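Local coordinates for protein beta-lactamase/D-alanine Carboxypeptidase (Yersinia pestis, PDB 3RJU) that probably acts as a serine hydrolase of the beta-lactamase/D-alanine carboxypeptidase family on beta-lactams or peptidoglycan stem peptides, at residues A[69-74]-A[177-182]; A[88-93]-A[168-173]. One frame throughout, in Å; residues are numbered along the deposited sequence. Where two conformers were deposited one is given.

Interaction 1 of 2, residues A[69-74]-A[177-182]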
loop_
_atom_site.group_PDB
_atom_site.type_symbol
_atom_site.label_atom_id
_atom_site.label_comp_id
_atom_site.label_asym_id
_atom_site.label_seq_id
_atom_site.Cartn_x
_atom_site.Cartn_y
_atom_site.Cartn_z
ATOM N N SER A 69 -1.804 -1.633 8.075
ATOM C CA SER A 69 -3.010 -2.340 8.529
ATOM C C SER A 69 -2.731 -3.783 8.940
ATOM O O SER A 69 -3.333 -4.294 9.895
ATOM C CB SER A 69 -4.124 -2.250 7.481
ATOM O OG SER A 69 -4.730 -0.964 7.570
ATOM N N GLU A 70 -1.806 -4.443 8.239
ATOM C CA GLU A 70 -1.395 -5.793 8.626
ATOM C C GLU A 70 -0.865 -5.813 10.061
ATOM O O GLU A 70 -1.250 -6.654 10.878
ATOM C CB GLU A 70 -0.304 -6.339 7.686
ATOM C CG GLU A 70 0.270 -7.681 8.194
ATOM C CD GLU A 70 1.192 -8.393 7.236
ATOM O OE1 GLU A 70 1.601 -7.782 6.268
ATOM O OE2 GLU A 70 1.542 -9.577 7.491
ATOM N N ILE A 71 0.034 -4.885 10.362
ATOM C CA ILE A 71 0.581 -4.763 11.706
ATOM C C ILE A 71 -0.508 -4.467 12.734
ATOM O O ILE A 71 -0.519 -5.073 13.814
ATOM C CB ILE A 71 1.728 -3.732 11.747
ATOM C CG1 ILE A 71 2.912 -4.280 10.940
ATOM C CG2 ILE A 71 2.152 -3.412 13.197
ATOM C CD1 ILE A 71 4.008 -3.270 10.688
HETATM N N MSE A 72 -1.427 -3.561 12.412
HETATM C CA MSE A 72 -2.542 -3.290 13.316
HETATM C C MSE A 72 -3.345 -4.570 13.592
HETATM O O MSE A 72 -3.659 -4.887 14.738
HETATM C CB MSE A 72 -3.460 -2.213 12.749
HETATM C CG MSE A 72 -4.632 -1.876 13.668
HETATM SE SE MSE A 72 -5.893 -0.660 12.811
HETATM C CE MSE A 72 -6.430 -1.820 11.334
ATOM N N VAL A 73 -3.666 -5.316 12.541
ATOM C CA VAL A 73 -4.447 -6.541 12.697
ATOM C C VAL A 73 -3.681 -7.579 13.535
ATOM O O VAL A 73 -4.255 -8.238 14.416
ATOM C CB VAL A 73 -4.855 -7.097 11.314
ATOM C CG1 VAL A 73 -5.335 -8.537 11.399
ATOM C CG2 VAL A 73 -5.915 -6.194 10.691
ATOM N N LYS A 74 -2.382 -7.721 13.283
ATOM C CA LYS A 74 -1.595 -8.656 14.068
ATOM C C LYS A 74 -1.504 -8.243 15.536
ATOM O O LYS A 74 -1.691 -9.081 16.436
ATOM C CB LYS A 74 -0.218 -8.866 13.447
ATOM C CG LYS A 74 -0.318 -9.659 12.151
ATOM C CD LYS A 74 1.000 -9.790 11.463
ATOM C CE LYS A 74 0.955 -10.945 10.473
ATOM N NZ LYS A 74 2.238 -11.018 9.747
ATOM N N LYS A 177 7.853 -0.299 20.842
ATOM C CA LYS A 177 9.082 -0.393 20.060
ATOM C C LYS A 177 8.951 0.457 18.790
ATOM O O LYS A 177 7.846 0.749 18.350
ATOM C CB LYS A 177 9.375 -1.842 19.699
ATOM C CG LYS A 177 8.324 -2.489 18.821
ATOM C CD LYS A 177 8.740 -3.913 18.418
ATOM C CE LYS A 177 8.573 -4.905 19.528
ATOM N NZ LYS A 177 8.783 -6.296 18.981
ATOM N N PRO A 178 10.088 0.870 18.209
ATOM C CA PRO A 178 10.057 1.691 16.995
ATOM C C PRO A 178 9.258 0.991 15.908
ATOM O O PRO A 178 9.278 -0.239 15.823
ATOM C CB PRO A 178 11.533 1.778 16.590
ATOM C CG PRO A 178 12.280 1.587 17.880
ATOM C CD PRO A 178 11.469 0.579 18.648
ATOM N N TYR A 179 8.552 1.767 15.090
ATOM C CA TYR A 179 7.792 1.176 14.007
ATOM C C TYR A 179 8.651 0.299 13.095
ATOM O O TYR A 179 8.195 -0.757 12.637
ATOM C CB TYR A 179 7.049 2.239 13.190
ATOM C CG TYR A 179 6.063 1.609 12.264
ATOM C CD1 TYR A 179 4.820 1.194 12.726
ATOM C CD2 TYR A 179 6.390 1.376 10.938
ATOM C CE1 TYR A 179 3.917 0.586 11.888
ATOM C CE2 TYR A 179 5.496 0.777 10.072
ATOM C CZ TYR A 179 4.258 0.392 10.551
ATOM O OH TYR A 179 3.377 -0.194 9.707
ATOM N N ALA A 180 9.888 0.722 12.829
ATOM C CA ALA A 180 10.770 -0.070 11.971
ATOM C C ALA A 180 10.967 -1.474 12.553
ATOM O O ALA A 180 11.103 -2.441 11.811
ATOM C CB ALA A 180 12.107 0.616 11.792
ATOM N N HIS A 181 10.995 -1.589 13.880
ATOM C CA HIS A 181 11.107 -2.902 14.511
ATOM C C HIS A 181 9.843 -3.739 14.358
ATOM O O HIS A 181 9.929 -4.955 14.215
ATOM C CB HIS A 181 11.446 -2.762 15.995
ATOM C CG HIS A 181 12.820 -2.226 16.238
ATOM N ND1 HIS A 181 13.437 -2.284 17.468
ATOM C CD2 HIS A 181 13.704 -1.637 15.398
ATOM C CE1 HIS A 181 14.638 -1.740 17.381
ATOM N NE2 HIS A 181 14.824 -1.338 16.137
ATOM N N LEU A 182 8.673 -3.098 14.413
ATOM C CA LEU A 182 7.433 -3.804 14.118
ATOM C C LEU A 182 7.399 -4.339 12.693
ATOM O O LEU A 182 7.007 -5.489 12.472
ATOM C CB LEU A 182 6.210 -2.912 14.335
ATOM C CG LEU A 182 5.755 -2.697 15.764
ATOM C CD1 LEU A 182 4.613 -1.671 15.799
ATOM C CD2 LEU A 182 5.315 -4.025 16.358
#
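The ring of Tyr179 slants against Ile71, whose terminal CD1 meets it obliquely at the phenol end, 3.7 Å from Tyr179 CZ and 3.3 Å from Tyr179 OH. The other flat group, His181, has Pro178 on one face, with Pro178 CG 4.0 Å above the ring plane and over its centre. Both rings belong to the 177-182 segment, which starts helix 179-191, with Pro178 at the N-cap. Segment 69-74 is part of helix 64-77, whose beginning probably carries the SxxK motif of the serine beta-lactamase and penicillin-binding protein fold. The contact thus joins two helices of the helical part of this fold, with no hydrogen bond between the segments. Ile71 is the sole residue of its segment to make close contact, and it divides its two branches. CG1, beside the backbone N (chi1 -67°), carries CD1 to the tyrosine; CG2 lies 4.0 Å from Leu182 CD1. Tyr179 reaches across because its CG stands anti to the backbone N (chi1 -169°), which sends the phenol to helix 64-77, where OH also makes a weak hydrogen bond to Thr68 OG1. All three touching residues are buried, and Leu171 of helix 162-175 packs against Ile71 as well. Polar ties run alongside this apolar contact. Trp239 NE1 is hydrogen-bonded to Glu70 OE1, while Glu70 OE2 forms salt bridges with both Lys74 and Lys252, and these two positive charges would probably favour its ionised form. Lys74, one helical turn on, is joined by Lys186 O of helix 179-191 as a second partner of its ammonium. Within the salt bridge, Lys74 NZ approaches Glu70 OE2 from the anti side at 2.8 Å, 27° out of the carboxylate plane.

Interaction 2 of 2, residues A[88-93]-A[168-173]. With GOL (glycerol), chain C.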
loop_
_atom_site.group_PDB
_atom_site.type_symbol
_atom_site.label_atom_id
_atom_site.label_comp_id
_atom_site.label_asym_id
_atom_site.label_seq_id
_atom_site.Cartn_x
_atom_site.Cartn_y
_atom_site.Cartn_z
ATOM N N LYS A 88 -6.391 8.663 20.772
ATOM C CA LYS A 88 -5.918 9.374 21.956
ATOM C C LYS A 88 -5.406 8.435 23.058
ATOM O O LYS A 88 -4.739 8.882 23.988
ATOM C CB LYS A 88 -6.996 10.323 22.498
ATOM C CG LYS A 88 -8.162 9.633 23.170
ATOM C CD LYS A 88 -8.799 10.554 24.212
ATOM C CE LYS A 88 -9.505 11.753 23.582
ATOM N NZ LYS A 88 -10.824 11.424 22.950
ATOM N N LYS A 89 -5.700 7.140 22.950
ATOM C CA LYS A 89 -5.140 6.165 23.892
ATOM C C LYS A 89 -3.625 6.053 23.760
ATOM O O LYS A 89 -2.924 5.716 24.734
ATOM C CB LYS A 89 -5.777 4.789 23.687
ATOM C CG LYS A 89 -5.360 3.733 24.672
ATOM C CD LYS A 89 -6.320 2.548 24.598
ATOM C CE LYS A 89 -5.956 1.471 25.623
ATOM N NZ LYS A 89 -4.626 0.857 25.286
ATOM N N TYR A 90 -3.128 6.331 22.554
ATOM C CA TYR A 90 -1.716 6.152 22.225
ATOM C C TYR A 90 -1.011 7.478 21.981
ATOM O O TYR A 90 0.031 7.526 21.324
ATOM C CB TYR A 90 -1.573 5.195 21.027
ATOM C CG TYR A 90 -2.251 3.891 21.329
ATOM C CD1 TYR A 90 -1.723 3.035 22.281
ATOM C CD2 TYR A 90 -3.448 3.538 20.709
ATOM C CE1 TYR A 90 -2.351 1.855 22.604
ATOM C CE2 TYR A 90 -4.090 2.337 21.018
ATOM C CZ TYR A 90 -3.534 1.509 21.973
ATOM O OH TYR A 90 -4.133 0.329 22.322
ATOM N N ALA A 91 -1.571 8.543 22.539
ATOM C CA ALA A 91 -0.996 9.878 22.403
ATOM C C ALA A 91 0.125 10.051 23.410
ATOM O O ALA A 91 0.058 9.504 24.505
ATOM C CB ALA A 91 -2.063 10.946 22.620
ATOM N N PRO A 92 1.159 10.820 23.045
ATOM C CA PRO A 92 2.235 11.085 24.005
ATOM C C PRO A 92 1.663 11.669 25.286
ATOM O O PRO A 92 0.565 12.223 25.277
ATOM C CB PRO A 92 3.092 12.137 23.301
ATOM C CG PRO A 92 2.773 12.005 21.850
ATOM C CD PRO A 92 1.361 11.507 21.757
ATOM N N LYS A 93 2.406 11.539 26.378
ATOM C CA LYS A 93 1.994 12.085 27.661
ATOM C C LYS A 93 1.501 13.527 27.535
ATOM O O LYS A 93 2.225 14.405 27.063
ATOM C CB LYS A 93 3.162 12.023 28.651
ATOM C CG LYS A 93 4.475 12.565 28.083
ATOM C CD LYS A 93 5.133 13.591 29.009
ATOM C CE LYS A 93 6.404 13.038 29.649
ATOM N NZ LYS A 93 7.343 14.127 30.056
ATOM N N ALA A 168 0.644 4.449 12.341
ATOM C CA ALA A 168 1.929 3.801 12.596
ATOM C C ALA A 168 2.477 4.266 13.932
ATOM O O ALA A 168 2.978 3.451 14.701
ATOM C CB ALA A 168 2.938 4.102 11.485
ATOM N N ASP A 169 2.351 5.566 14.213
ATOM C CA ASP A 169 2.816 6.122 15.493
ATOM C C ASP A 169 2.110 5.421 16.666
ATOM O O ASP A 169 2.735 5.086 17.697
ATOM C CB ASP A 169 2.522 7.621 15.594
ATOM C CG ASP A 169 3.212 8.458 14.505
ATOM O OD1 ASP A 169 4.198 7.999 13.873
ATOM O OD2 ASP A 169 2.757 9.603 14.287
ATOM N N ALA A 170 0.803 5.234 16.523
ATOM C CA ALA A 170 0.006 4.639 17.587
ATOM C C ALA A 170 0.417 3.189 17.803
ATOM O O ALA A 170 0.539 2.725 18.943
ATOM C CB ALA A 170 -1.484 4.728 17.235
ATOM N N LEU A 171 0.625 2.470 16.700
ATOM C CA LEU A 171 0.997 1.066 16.773
ATOM C C LEU A 171 2.356 0.895 17.455
ATOM O O LEU A 171 2.550 -0.011 18.281
ATOM C CB LEU A 171 1.016 0.449 15.380
ATOM C CG LEU A 171 -0.335 0.456 14.662
ATOM C CD1 LEU A 171 -0.178 -0.159 13.265
ATOM C CD2 LEU A 171 -1.404 -0.315 15.475
ATOM N N SER A 172 3.289 1.780 17.111
ATOM C CA SER A 172 4.607 1.802 17.747
ATOM C C SER A 172 4.482 2.059 19.255
ATOM O O SER A 172 5.147 1.387 20.075
ATOM C CB SER A 172 5.477 2.878 17.094
ATOM O OG SER A 172 6.713 3.035 17.789
ATOM N N ARG A 173 3.658 3.040 19.624
ATOM C CA ARG A 173 3.467 3.346 21.045
ATOM C C ARG A 173 2.849 2.151 21.771
ATOM O O ARG A 173 3.304 1.781 22.845
ATOM C CB ARG A 173 2.600 4.597 21.220
ATOM C CG ARG A 173 2.218 4.934 22.662
ATOM C CD ARG A 173 3.417 5.419 23.445
ATOM N NE ARG A 173 4.003 6.614 22.848
ATOM C CZ ARG A 173 5.145 7.176 23.252
ATOM N NH1 ARG A 173 5.828 6.653 24.268
ATOM N NH2 ARG A 173 5.606 8.263 22.639
HETATM C C1 GOL C . 4.087 10.626 19.406
HETATM O O1 GOL C . 5.469 10.916 19.506
HETATM C C2 GOL C . 3.892 9.123 19.249
HETATM O O2 GOL C . 4.897 8.469 19.990
HETATM C C3 GOL C . 2.527 8.674 19.760
HETATM O O3 GOL C . 2.643 8.248 21.104
#
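A small glycerol site, probably filled from the crystallisation liquor, marks the seam where Tyr90 of the 88-93 loop meets Ala170 and Arg173 of helix 162-175. No hydrogen bond links the two segments directly; glycerol O3 does it for them. It donates to the backbone carbonyl Tyr90 O over 2.7 Å and accepts a fairly straight bond from Arg173 NE, also 2.7 Å (161°). The same guanidinium group sends NH2 to glycerol O2 at 2.7 Å on a more bent path (140°), so two neighbouring hydroxyls are gripped by one guanidinium, O3 at its edge near the plane and O2 farther off the plane. Arg173 CG, anti to the backbone N (chi1 174°), lies 3.6 Å from Tyr90 O and at the edge of the tyrosine ring, near its plane. Bends at chi2 and chi3 turn the rest of the Arg173 chain away from Tyr90 and bring its guanidinium to the glycerol. Beneath the exposed arginine lies apolar packing: Tyr90 CB rests 3.8 Å from Ala170 CB, and the ring runs obliquely past the backbone O of Ala170. One face of the ring is met by its own neighbour, Lys89 CG, displaced from the ring centre. The lysine chain then continues along the phenol until its NZ donates to Tyr90 OH at 3.1 Å. Asp85 OD2 is hydrogen-bonded to that hydroxyl too, which helps to fix the direction of the ring. Asp169, on the helix beside the site, is held by Arg140 and Trp141 of helix 137-144. The loop itself connects helix 64-77 with helix 108-113 and lies on helix 162-175; Leu108 touches both Tyr90 and Ala170 from helix 108-113, and Trp141 packs against Ala91 and Pro92.

Helix 162-175 joins the two contacts, whose centres lie about 12 Å apart. It supplies one side of interaction 2 and backs interaction 1, with Leu171 O 3.6 Å from Leu182 CD1. The turn into helix 179-191 is drawn back onto it: Lys177 O and Ser172 OG are 2.6 Å apart, a probable hydrogen bond, and Tyr179 CD1 packs 3.5 Å from Ala168 O. Interaction 1 is buried and sits on the helix that probably bears the SxxK serine and lysine. Interaction 2 lies farther from the chain centre, about 21 Å against 14 Å, and holds the glycerol.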